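Local coordinates for secretion protein Snm4 (PDB 7B7J) that forms part, as EccD5, of the pore complex of the mycobacterial ESX-5 type VII secretion system, to which it contributes a cytosolic ubiquitin-like domain, at residues Val52-Thr55 with Arg56-Glu59. Numbering follows the deposited sequence.
Sequences VVNT and RLRE
Leu-57 lays its CD1 methyl alongside CG1 of Val-53, 4.0 Å away, one turn further along the long alpha-helix 42-60 of this ubiquitin-like fold. The two side chains leave the helix in a common direction, packed flank against flank, and both are buried, on the side of the helix that meets strand 30-37. Val-53 reaches Ile-32 and Leu-57 reaches Val-30, both on that strand, while Leu-57 also meets Val-62 and Leu-65 in the loop beyond the helix.

Asn-54 OD1 also approaches the CD1 methyl of Leu-57, at 3.8 Å, from the same general side as Val-53. This amide oxygen accepts a hydrogen bond from the backbone N of Leu-65, so Asn-54 ties the helix to the loop that follows it.

The shortest of the four i to i+4 bonds between 52-55 and 56-59 runs from Leu-57 N to Val-53 O, at 2.8 Å. On the exposed side, Arg-58 folds back over the preceding turn. A bend at chi3 (-73°) swings its guanidinium toward Thr-55, so that NH2 of Arg-58 lies 3.1 Å from OG1 of Thr-55, at an angle too poor for a hydrogen bond. That hydroxyl sits beside its own backbone N (chi1 -68°) and bonds to the carbonyl of Lys-51. The same torsion sends the Thr-55 methyl the other way, toward Glu-59, where CG2 of Thr-55 comes within 3.8 Å of OE1 of Glu-59.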
ATOM      1  N   VAL A  52       5.758  -6.990   3.174  1.00 32.16           N
ATOM      2  CA  VAL A  52       6.421  -6.265   4.305  1.00 30.12           C
ATOM      3  C   VAL A  52       5.341  -6.007   5.327  1.00 29.11           C
ATOM      4  O   VAL A  52       5.655  -6.027   6.542  1.00 30.71           O
ATOM      5  CB  VAL A  52       7.060  -4.978   3.669  1.00 36.17           C
ATOM      6  CG1 VAL A  52       7.284  -3.896   4.667  1.00 43.06           C
ATOM      7  CG2 VAL A  52       8.329  -5.438   2.974  1.00 37.48           C
ATOM      8  N   VAL A  53       4.173  -5.490   4.893  1.00 27.82           N
ATOM      9  CA  VAL A  53       3.052  -5.257   5.813  1.00 27.65           C
ATOM     10  C   VAL A  53       2.817  -6.457   6.683  1.00 31.87           C
ATOM     11  O   VAL A  53       2.513  -6.348   7.943  1.00 29.18           O
ATOM     12  CB  VAL A  53       1.894  -4.628   5.131  1.00 27.50           C
ATOM     13  CG1 VAL A  53       0.587  -4.764   5.931  1.00 32.74           C
ATOM     14  CG2 VAL A  53       2.225  -3.255   4.654  1.00 30.00           C
ATOM     15  N   ASN A  54       2.577  -7.618   6.040  1.00 29.90           N
ATOM     16  CA  ASN A  54       2.256  -8.851   6.750  1.00 31.44           C
ATOM     17  C   ASN A  54       3.386  -9.193   7.738  1.00 32.84           C
ATOM     18  O   ASN A  54       3.008  -9.789   8.749  1.00 34.62           O
ATOM     19  CB  ASN A  54       1.892  -9.959   5.814  1.00 35.89           C
ATOM     20  CG  ASN A  54       0.440  -9.796   5.330  1.00 38.24           C
ATOM     21  OD1 ASN A  54      -0.395  -9.075   5.865  1.00 39.36           O
ATOM     22  ND2 ASN A  54       0.139 -10.429   4.157  1.00 37.93           N
ATOM     23  N   THR A  55       4.654  -9.013   7.382  1.00 34.10           N
ATOM     24  CA  THR A  55       5.729  -9.250   8.351  1.00 34.71           C
ATOM     25  C   THR A  55       5.451  -8.370   9.620  1.00 32.12           C
ATOM     26  O   THR A  55       5.580  -8.877  10.646  1.00 39.72           O
ATOM     27  CB  THR A  55       7.071  -8.939   7.719  1.00 40.65           C
ATOM     28  OG1 THR A  55       7.145  -9.988   6.746  1.00 44.06           O
ATOM     29  CG2 THR A  55       8.209  -9.153   8.711  1.00 45.88           C
ATOM     30  N   ARG A  56       5.212  -7.081   9.412  1.00 33.43           N
ATOM     31  CA  ARG A  56       4.936  -6.197  10.556  1.00 33.36           C
ATOM     32  C   ARG A  56       3.733  -6.656  11.356  1.00 31.82           C
ATOM     33  O   ARG A  56       3.704  -6.676  12.580  1.00 29.94           O
ATOM     34  CB  ARG A  56       4.862  -4.791   9.944  1.00 30.57           C
ATOM     35  CG  ARG A  56       4.824  -3.738  11.012  1.00 40.00           C
ATOM     36  CD  ARG A  56       5.954  -3.751  12.030  1.00 40.11           C
ATOM     37  NE  ARG A  56       5.670  -2.489  12.835  1.00 38.17           N
ATOM     38  CZ  ARG A  56       6.559  -2.032  13.767  1.00 45.06           C
ATOM     39  NH1 ARG A  56       7.663  -2.766  13.971  1.00 41.16           N
ATOM     40  NH2 ARG A  56       6.386  -0.825  14.377  1.00 40.15           N
ATOM     41  N   LEU A  57       2.612  -7.001  10.642  1.00 28.60           N
ATOM     42  CA  LEU A  57       1.409  -7.466  11.391  1.00 30.58           C
ATOM     43  C   LEU A  57       1.681  -8.662  12.169  1.00 29.52           C
ATOM     44  O   LEU A  57       1.171  -8.907  13.313  1.00 32.60           O
ATOM     45  CB  LEU A  57       0.231  -7.681  10.373  1.00 30.08           C
ATOM     46  CG  LEU A  57      -0.265  -6.426   9.661  1.00 32.02           C
ATOM     47  CD1 LEU A  57      -1.473  -6.781   8.719  1.00 31.51           C
ATOM     48  CD2 LEU A  57      -0.782  -5.350  10.611  1.00 33.53           C
ATOM     49  N   ARG A  58       2.477  -9.571  11.623  1.00 33.87           N
ATOM     50  CA  ARG A  58       2.719 -10.852  12.348  1.00 38.87           C
ATOM     51  C   ARG A  58       3.504 -10.598  13.644  1.00 38.51           C
ATOM     52  O   ARG A  58       3.225 -11.273  14.631  1.00 41.72           O
ATOM     53  CB  ARG A  58       3.372 -11.891  11.432  1.00 44.30           C
ATOM     54  CG  ARG A  58       2.389 -12.607  10.518  1.00 55.09           C
ATOM     55  CD  ARG A  58       3.049 -13.654   9.641  1.00 58.31           C
ATOM     56  NE  ARG A  58       3.841 -13.075   8.564  1.00 78.55           N
ATOM     57  CZ  ARG A  58       5.148 -13.253   8.406  1.00 77.80           C
ATOM     58  NH1 ARG A  58       5.826 -14.002   9.258  1.00 72.85           N
ATOM     59  NH2 ARG A  58       5.773 -12.682   7.395  1.00 69.60           N
ATOM     60  N   GLU A  59       4.450  -9.670  13.629  1.00 36.10           N
ATOM     61  CA  GLU A  59       5.207  -9.314  14.858  1.00 39.43           C
ATOM     62  C   GLU A  59       4.222  -8.777  15.895  1.00 39.14           C
ATOM     63  O   GLU A  59       4.409  -9.059  17.085  1.00 40.74           O
ATOM     64  CB  GLU A  59       6.236  -8.236  14.539  1.00 40.94           C
ATOM     65  CG  GLU A  59       7.347  -8.716  13.629  1.00 52.52           C
ATOM     66  CD  GLU A  59       8.198  -7.615  13.021  1.00 53.55           C
ATOM     67  OE1 GLU A  59       9.040  -7.933  12.163  1.00 62.87           O
ATOM     68  OE2 GLU A  59       8.022  -6.447  13.410  1.00 51.83           O
TER